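Local coordinates for Rho guanine nucleotide exchange factor 3 (Mus musculus, PDB 2Z0Q), which acts as a guanine nucleotide exchange factor for the GTPases RhoA and RhoB, its DH-PH module being the part described here, at residues Glu284-Gly289 with Phe310-Phe315; Val248-Glu253 with Ile276-Leu281; Lys162-Leu167 with Asn189-Ile194. One frame throughout, in Å; residues are numbered along the deposited sequence.

Contact 1. Residues Glu284-Gly289 with Phe310-Phe315; sequences EDLQDG and FFRVSF
With CG anti to the carbonyl carbon (chi1 -68°) E284 sends its carboxylate along the same sheet face as R312, whose CG lies anti to the backbone N (chi1 -172°) before the chain bends at chi3. They form an antiparallel hydrogen-bonded pair between the edge strand 282-285 and strand 310-315 of the PH-domain sheet: R312 N reaches E284 O at 2.8 Å, and E284 N bonds back to R312 O. Their side chains make a long salt bridge, 3.8 Å from OE1 of E284 to NE of R312, the two planes almost perpendicular. A water in the guanidinium plane accepts from R312 NE and donates to E284 OE1, linking the two charged groups. D285 and F311, a non-hydrogen-bonded pair, turn their side chains to the other face, where D285 OD1 forms a salt bridge with K334. The bond from L286 N to F310 O is weak; a second water accepts from F310 N, with L286 O and D288 OD1 as competing acceptors. L286 splits its methyls: CD1 packs on R312 CB at 3.5 Å, CD2 on F310 CB at 3.9 Å and over one guanidinium face, offset toward its rim, 4.2 Å from R312 NH2.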
# COMPACT_ATOMS: atom_id res chain seq x y z
N GLU A 284 6.52 -18.31 17.92
CA GLU A 284 7.85 -18.95 17.98
C GLU A 284 8.52 -18.85 16.63
O GLU A 284 7.93 -19.16 15.61
CB GLU A 284 7.70 -20.41 18.42
CG GLU A 284 7.22 -20.48 19.88
CD GLU A 284 6.77 -21.86 20.33
OE1 GLU A 284 6.26 -22.63 19.51
OE2 GLU A 284 6.89 -22.15 21.57
N ASP A 285 9.76 -18.41 16.61
CA ASP A 285 10.48 -18.30 15.34
C ASP A 285 10.98 -19.67 14.98
O ASP A 285 11.40 -20.42 15.87
CB ASP A 285 11.68 -17.36 15.55
CG ASP A 285 12.36 -16.99 14.26
OD1 ASP A 285 12.07 -17.59 13.21
OD2 ASP A 285 13.21 -16.06 14.32
N LEU A 286 10.92 -20.04 13.71
CA LEU A 286 11.46 -21.33 13.28
C LEU A 286 12.68 -21.07 12.40
O LEU A 286 12.62 -20.24 11.51
CB LEU A 286 10.46 -22.12 12.46
CG LEU A 286 9.30 -22.76 13.23
CD1 LEU A 286 8.63 -21.72 14.07
CD2 LEU A 286 8.28 -23.33 12.23
N GLN A 287 13.77 -21.78 12.65
CA GLN A 287 14.96 -21.62 11.82
C GLN A 287 14.67 -22.31 10.48
O GLN A 287 13.85 -23.22 10.41
CB GLN A 287 16.17 -22.29 12.47
CG GLN A 287 16.66 -21.60 13.72
CD GLN A 287 17.91 -22.28 14.26
OE1 GLN A 287 17.87 -23.46 14.65
NE2 GLN A 287 19.01 -21.56 14.27
N ASP A 288 15.35 -21.91 9.42
CA ASP A 288 15.12 -22.55 8.16
C ASP A 288 15.48 -24.02 8.27
O ASP A 288 16.52 -24.38 8.83
CB ASP A 288 15.94 -21.89 7.04
CG ASP A 288 15.53 -20.46 6.79
OD1 ASP A 288 14.42 -20.08 7.21
OD2 ASP A 288 16.31 -19.73 6.15
N GLY A 289 14.59 -24.86 7.75
CA GLY A 289 14.75 -26.29 7.79
C GLY A 289 14.11 -26.89 9.03
O GLY A 289 14.01 -28.11 9.12
N PHE A 310 9.76 -19.58 7.87
CA PHE A 310 8.58 -20.01 8.63
C PHE A 310 8.58 -19.49 10.05
O PHE A 310 9.62 -19.16 10.62
CB PHE A 310 8.53 -21.55 8.73
CG PHE A 310 7.79 -22.23 7.63
CD1 PHE A 310 8.45 -22.63 6.46
CD2 PHE A 310 6.44 -22.53 7.77
CE1 PHE A 310 7.77 -23.31 5.45
CE2 PHE A 310 5.76 -23.20 6.79
CZ PHE A 310 6.42 -23.60 5.61
N PHE A 311 7.38 -19.38 10.63
CA PHE A 311 7.27 -19.05 12.06
C PHE A 311 6.04 -19.80 12.55
O PHE A 311 5.23 -20.23 11.74
CB PHE A 311 7.21 -17.54 12.35
CG PHE A 311 6.04 -16.83 11.71
CD1 PHE A 311 4.87 -16.64 12.40
CD2 PHE A 311 6.15 -16.32 10.41
CE1 PHE A 311 3.79 -15.94 11.82
CE2 PHE A 311 5.09 -15.62 9.83
CZ PHE A 311 3.93 -15.43 10.52
N ARG A 312 5.94 -19.98 13.85
CA ARG A 312 4.83 -20.72 14.42
C ARG A 312 3.96 -19.86 15.32
O ARG A 312 4.43 -19.06 16.11
CB ARG A 312 5.37 -21.91 15.25
CG ARG A 312 4.28 -22.90 15.74
CD ARG A 312 4.83 -24.06 16.60
NE ARG A 312 6.17 -24.60 16.30
CZ ARG A 312 6.45 -25.56 15.42
NH1 ARG A 312 5.51 -26.12 14.67
NH2 ARG A 312 7.65 -26.05 15.36
N VAL A 313 2.66 -20.03 15.17
CA VAL A 313 1.73 -19.36 16.03
C VAL A 313 0.88 -20.46 16.66
O VAL A 313 0.37 -21.32 15.96
CB VAL A 313 0.79 -18.42 15.25
CG1 VAL A 313 -0.25 -17.96 16.15
CG2 VAL A 313 1.58 -17.20 14.69
N SER A 314 0.73 -20.43 17.99
CA SER A 314 -0.09 -21.45 18.64
C SER A 314 -1.01 -20.80 19.69
O SER A 314 -0.77 -19.69 20.20
CB SER A 314 0.81 -22.55 19.24
OG SER A 314 1.48 -22.10 20.39
N PHE A 315 -2.07 -21.51 19.99
CA PHE A 315 -3.11 -21.03 20.88
C PHE A 315 -3.62 -22.20 21.72
O PHE A 315 -4.11 -23.22 21.20
CB PHE A 315 -4.21 -20.44 19.99
CG PHE A 315 -5.45 -20.05 20.72
CD1 PHE A 315 -5.39 -19.35 21.91
CD2 PHE A 315 -6.71 -20.28 20.12
CE1 PHE A 315 -6.56 -18.86 22.52
CE2 PHE A 315 -7.88 -19.79 20.72
CZ PHE A 315 -7.80 -19.08 21.93
O HOH W 1 3.83 -21.19 18.80
O HOH W 2 8.17 -24.03 18.09
O HOH W 3 12.21 -20.78 8.83

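Contact 2. Residues Val248-Glu253 with Ile276-Leu281; sequences VFLFQE and IPVKDL
V278 and E253 carry the polar part of this contact, which joins the turn of the beta hairpin formed by strands 245-251 and 254-263 to the short 3-10 segment 278-279 of the PH domain. V278 N donates to E253 O at 2.8 Å, with the N-H aimed almost straight at the oxygen (177°). The donor nonetheless stands above the carbonyl plane, 52° out of it. The same oxygen receives a second bond from a water, which in turn accepts from K279 N, so that one carbonyl serves two consecutive backbone amides, the first directly and the second through solvent. A CA-H...O contact from P277 CA, 3.6 Å from E253 O, adds to the grip.

The apolar part rests on one branch of V278. CG2, anti to the carbonyl carbon, comes 3.7 Å from L250 CD1, the two side chains crossing at about a right angle. It also lies against the turn backbone, 3.5 Å from E253 C. With CG of L250 anti to the backbone N (chi1 176°), its second torsion brings CD1 to V278.

Strand 254-263 runs between the two segments in the sheet, pairing with both strand 245-251 and strand 276-277. Helix 331-345 covers the apolar side, with C340 against L250 and I341 against L281, while K345 of that helix donates to the carbonyls of V278 and L281.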
# COMPACT_ATOMS: atom_id res chain seq x y z
N VAL A 248 -3.85 -14.03 6.27
CA VAL A 248 -3.90 -13.81 7.69
C VAL A 248 -4.03 -12.33 8.04
O VAL A 248 -3.38 -11.48 7.43
CB VAL A 248 -2.64 -14.42 8.34
CG1 VAL A 248 -2.64 -14.18 9.82
CG2 VAL A 248 -2.57 -15.91 8.01
N PHE A 249 -4.83 -12.06 9.04
CA PHE A 249 -5.12 -10.70 9.49
C PHE A 249 -4.77 -10.50 10.96
O PHE A 249 -5.33 -11.17 11.84
CB PHE A 249 -6.63 -10.41 9.33
CG PHE A 249 -7.12 -10.47 7.91
CD1 PHE A 249 -7.00 -9.37 7.06
CD2 PHE A 249 -7.69 -11.64 7.42
CE1 PHE A 249 -7.45 -9.44 5.74
CE2 PHE A 249 -8.12 -11.71 6.12
CZ PHE A 249 -8.01 -10.60 5.26
N LEU A 250 -3.86 -9.57 11.22
CA LEU A 250 -3.53 -9.24 12.58
C LEU A 250 -4.25 -7.93 12.95
O LEU A 250 -3.80 -6.84 12.58
CB LEU A 250 -2.01 -9.03 12.74
CG LEU A 250 -1.63 -8.57 14.17
CD1 LEU A 250 -1.98 -9.64 15.22
CD2 LEU A 250 -0.16 -8.25 14.20
N PHE A 251 -5.38 -8.04 13.64
CA PHE A 251 -6.08 -6.85 14.12
C PHE A 251 -5.35 -6.54 15.45
O PHE A 251 -4.62 -7.39 15.96
CB PHE A 251 -7.56 -7.16 14.36
CG PHE A 251 -8.34 -7.36 13.09
CD1 PHE A 251 -8.75 -6.26 12.32
CD2 PHE A 251 -8.66 -8.64 12.66
CE1 PHE A 251 -9.48 -6.44 11.13
CE2 PHE A 251 -9.38 -8.85 11.48
CZ PHE A 251 -9.80 -7.74 10.71
N GLN A 252 -5.53 -5.35 16.02
CA GLN A 252 -4.79 -5.03 17.23
C GLN A 252 -4.83 -6.07 18.33
O GLN A 252 -3.81 -6.38 18.95
CB GLN A 252 -5.26 -3.70 17.81
CG GLN A 252 -4.37 -3.18 18.95
CD GLN A 252 -3.00 -2.76 18.46
OE1 GLN A 252 -2.09 -3.57 18.36
NE2 GLN A 252 -2.87 -1.46 18.12
N GLU A 253 -6.01 -6.64 18.57
CA GLU A 253 -6.16 -7.59 19.66
C GLU A 253 -6.47 -9.03 19.26
O GLU A 253 -6.62 -9.87 20.14
CB GLU A 253 -7.25 -7.08 20.61
CG GLU A 253 -6.91 -5.70 21.23
CD GLU A 253 -7.96 -5.27 22.23
OE1 GLU A 253 -8.16 -6.01 23.21
OE2 GLU A 253 -8.59 -4.21 22.03
N ILE A 276 -7.61 -16.17 17.11
CA ILE A 276 -6.68 -16.25 18.24
C ILE A 276 -6.45 -14.86 18.87
O ILE A 276 -5.84 -13.98 18.26
CB ILE A 276 -5.31 -16.84 17.78
CG1 ILE A 276 -5.51 -18.27 17.25
CG2 ILE A 276 -4.28 -16.78 18.94
CD1 ILE A 276 -4.28 -18.79 16.56
N PRO A 277 -6.92 -14.66 20.11
CA PRO A 277 -6.72 -13.37 20.79
C PRO A 277 -5.22 -13.13 20.92
O PRO A 277 -4.49 -14.07 21.22
CB PRO A 277 -7.38 -13.57 22.16
CG PRO A 277 -8.38 -14.62 21.95
CD PRO A 277 -7.71 -15.58 20.93
N VAL A 278 -4.77 -11.90 20.69
CA VAL A 278 -3.35 -11.60 20.77
C VAL A 278 -2.79 -11.86 22.17
O VAL A 278 -1.64 -12.28 22.29
CB VAL A 278 -3.06 -10.13 20.31
CG1 VAL A 278 -1.67 -9.68 20.71
CG2 VAL A 278 -3.18 -10.06 18.74
N LYS A 279 -3.60 -11.67 23.22
CA LYS A 279 -3.12 -11.92 24.60
C LYS A 279 -2.78 -13.40 24.82
O LYS A 279 -2.03 -13.74 25.74
CB LYS A 279 -4.17 -11.52 25.65
CG LYS A 279 -5.46 -12.32 25.56
CD LYS A 279 -6.35 -12.16 26.81
CE LYS A 279 -7.54 -13.15 26.76
NZ LYS A 279 -8.29 -13.20 28.06
N ASP A 280 -3.36 -14.28 24.00
CA ASP A 280 -3.12 -15.72 24.12
C ASP A 280 -2.32 -16.29 22.94
O ASP A 280 -2.27 -17.51 22.75
CB ASP A 280 -4.44 -16.48 24.18
CG ASP A 280 -5.37 -15.96 25.26
OD1 ASP A 280 -4.92 -15.78 26.41
OD2 ASP A 280 -6.57 -15.74 24.94
N LEU A 281 -1.72 -15.44 22.13
CA LEU A 281 -1.01 -15.93 20.95
C LEU A 281 0.47 -16.18 21.28
O LEU A 281 1.20 -15.26 21.63
CB LEU A 281 -1.16 -14.89 19.82
CG LEU A 281 -0.66 -15.14 18.39
CD1 LEU A 281 -1.00 -13.94 17.49
CD2 LEU A 281 0.86 -15.34 18.43
O HOH W 4 -6.25 -10.16 22.96

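Contact 3. Residues Lys162-Leu167 with Asn189-Ile194; sequences KYPLLL and NIIQGI
The Y163 ring meets I191 CD1 obliquely. The closer touch is at the root of the side chain, where Y163 CB lies 3.8 Å from I191 CD1. The ring itself leads away from the second helix, and its OH is hydrogen-bonded to E31 of helix 15-51. The pyrrolidine ring of P164, next in sequence, turns its CD and CG toward I191 CG2, with CD at 3.9 Å, while CG also meets Q192 CG at 4.0 Å.

These residues join helix 155-172 to the long helix 180-213 within the helical bundle of the DH domain. The short segments run antiparallel, their axes 9.0 Å apart at closest approach and their directions 165° apart. P164 and Q192 mark the nearest backbone approach, and the first helix is kinked there: the N atoms of P164 and L165 have no bond to the preceding turn, the proline nitrogen carrying no hydrogen to donate.

I191 is the central side chain of the contact, touching Y163, P164 and L167. Its CG1 is anti to the carbonyl carbon (chi1 -69°), which carries CD1 to L167 CD1 at 3.8 Å as well as to Y163, while CG2 lies against P164 CD and Y163 CB. An alanine here, without CG1, CG2 and CD1, is likely to open a gap among Y163, P164 and L167, leaving the L167 CD1 methyl without the CD1 it packs on. L102 packs on I191 too, and Q192 extends along the more exposed border, touching R168.

No hydrogen bond crosses between the segments; they are held by van der Waals contacts of aliphatic carbons, so the fit depends on side-chain shape rather than on polar direction.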
# COMPACT_ATOMS: atom_id res chain seq x y z
N LYS A 162 5.58 12.10 -0.26
CA LYS A 162 6.88 12.70 -0.51
C LYS A 162 6.82 14.20 -0.73
O LYS A 162 7.86 14.86 -0.71
CB LYS A 162 7.54 12.03 -1.72
CG LYS A 162 9.06 12.19 -1.75
CD LYS A 162 9.70 11.37 -2.89
CE LYS A 162 11.20 11.64 -2.98
NZ LYS A 162 11.75 11.01 -4.21
N TYR A 163 5.63 14.79 -0.89
CA TYR A 163 5.64 16.23 -1.18
C TYR A 163 6.28 17.09 -0.08
O TYR A 163 7.02 18.03 -0.37
CB TYR A 163 4.21 16.75 -1.49
CG TYR A 163 3.77 16.55 -2.93
CD1 TYR A 163 4.54 17.06 -3.99
CD2 TYR A 163 2.58 15.89 -3.24
CE1 TYR A 163 4.14 16.90 -5.30
CE2 TYR A 163 2.18 15.73 -4.53
CZ TYR A 163 2.97 16.24 -5.58
OH TYR A 163 2.59 16.06 -6.89
N PRO A 164 6.00 16.80 1.21
CA PRO A 164 6.63 17.63 2.24
C PRO A 164 8.18 17.65 2.09
O PRO A 164 8.82 18.70 2.16
CB PRO A 164 6.16 16.98 3.55
CG PRO A 164 4.81 16.45 3.20
CD PRO A 164 5.04 15.86 1.79
N LEU A 165 8.76 16.47 1.88
CA LEU A 165 10.21 16.34 1.73
C LEU A 165 10.71 17.16 0.53
O LEU A 165 11.69 17.89 0.62
CB LEU A 165 10.56 14.84 1.53
CG LEU A 165 12.02 14.45 1.27
CD1 LEU A 165 12.20 12.90 1.54
CD2 LEU A 165 12.42 14.78 -0.14
N LEU A 166 10.00 17.03 -0.59
CA LEU A 166 10.41 17.73 -1.82
C LEU A 166 10.27 19.24 -1.72
O LEU A 166 11.15 19.98 -2.17
CB LEU A 166 9.58 17.21 -3.00
CG LEU A 166 9.70 15.77 -3.41
CD1 LEU A 166 8.54 15.41 -4.43
CD2 LEU A 166 11.09 15.60 -4.07
N LEU A 167 9.15 19.71 -1.15
CA LEU A 167 8.97 21.15 -1.02
C LEU A 167 9.92 21.70 0.05
O LEU A 167 10.37 22.82 -0.06
CB LEU A 167 7.52 21.50 -0.65
CG LEU A 167 6.50 20.97 -1.66
CD1 LEU A 167 5.11 21.63 -1.35
CD2 LEU A 167 6.94 21.29 -3.08
N ASN A 189 2.89 22.72 5.19
CA ASN A 189 1.93 22.49 6.31
C ASN A 189 0.61 21.94 5.84
O ASN A 189 0.03 21.01 6.45
CB ASN A 189 1.62 23.78 7.07
CG ASN A 189 0.94 23.51 8.41
OD1 ASN A 189 1.61 23.14 9.37
ND2 ASN A 189 -0.40 23.68 8.47
N ILE A 190 0.10 22.51 4.77
CA ILE A 190 -1.19 22.05 4.25
C ILE A 190 -1.13 20.58 3.78
O ILE A 190 -2.02 19.79 4.08
CB ILE A 190 -1.64 22.94 3.10
CG1 ILE A 190 -1.86 24.36 3.60
CG2 ILE A 190 -2.91 22.35 2.43
CD1 ILE A 190 -2.91 24.53 4.69
N ILE A 191 -0.07 20.22 3.07
CA ILE A 191 0.06 18.85 2.59
C ILE A 191 0.29 17.92 3.79
O ILE A 191 -0.22 16.80 3.78
CB ILE A 191 1.20 18.74 1.53
CG1 ILE A 191 0.75 19.46 0.26
CG2 ILE A 191 1.44 17.27 1.12
CD1 ILE A 191 1.91 19.68 -0.73
N GLN A 192 1.02 18.36 4.80
CA GLN A 192 1.17 17.48 5.95
C GLN A 192 -0.20 17.13 6.54
O GLN A 192 -0.45 15.98 6.95
CB GLN A 192 2.04 18.11 7.02
CG GLN A 192 3.50 18.18 6.56
CD GLN A 192 4.36 18.92 7.55
OE1 GLN A 192 4.08 20.08 7.86
NE2 GLN A 192 5.40 18.26 8.06
N GLY A 193 -1.09 18.13 6.57
CA GLY A 193 -2.44 17.91 7.06
C GLY A 193 -3.26 16.96 6.19
O GLY A 193 -4.03 16.14 6.69
N ILE A 194 -3.09 17.07 4.88
CA ILE A 194 -3.82 16.26 3.93
C ILE A 194 -3.36 14.81 4.08
O ILE A 194 -4.18 13.89 4.13
CB ILE A 194 -3.54 16.75 2.46
CG1 ILE A 194 -4.27 18.08 2.22
CG2 ILE A 194 -4.07 15.74 1.43
CD1 ILE A 194 -3.82 18.84 0.97

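Contacts 1 and 2 belong to one PH-domain sheet and touch directly: F315 packs on I276, P277 and D280, and V313 on L281. Helix 331-345 backs both. Contact 3 lies in the DH domain, with its nearest atoms about 21 Å from contact 2 and about 30 Å from contact 1. Chemistry follows location. Contact 1, partly buried, combines strand pairing with a water-bridged charged pair on its exposed side; contact 2, also partly buried, relies on one direct and one water-mediated backbone link plus a small apolar touch; contact 3, a largely buried helix-helix interface, is wholly apolar between its segments.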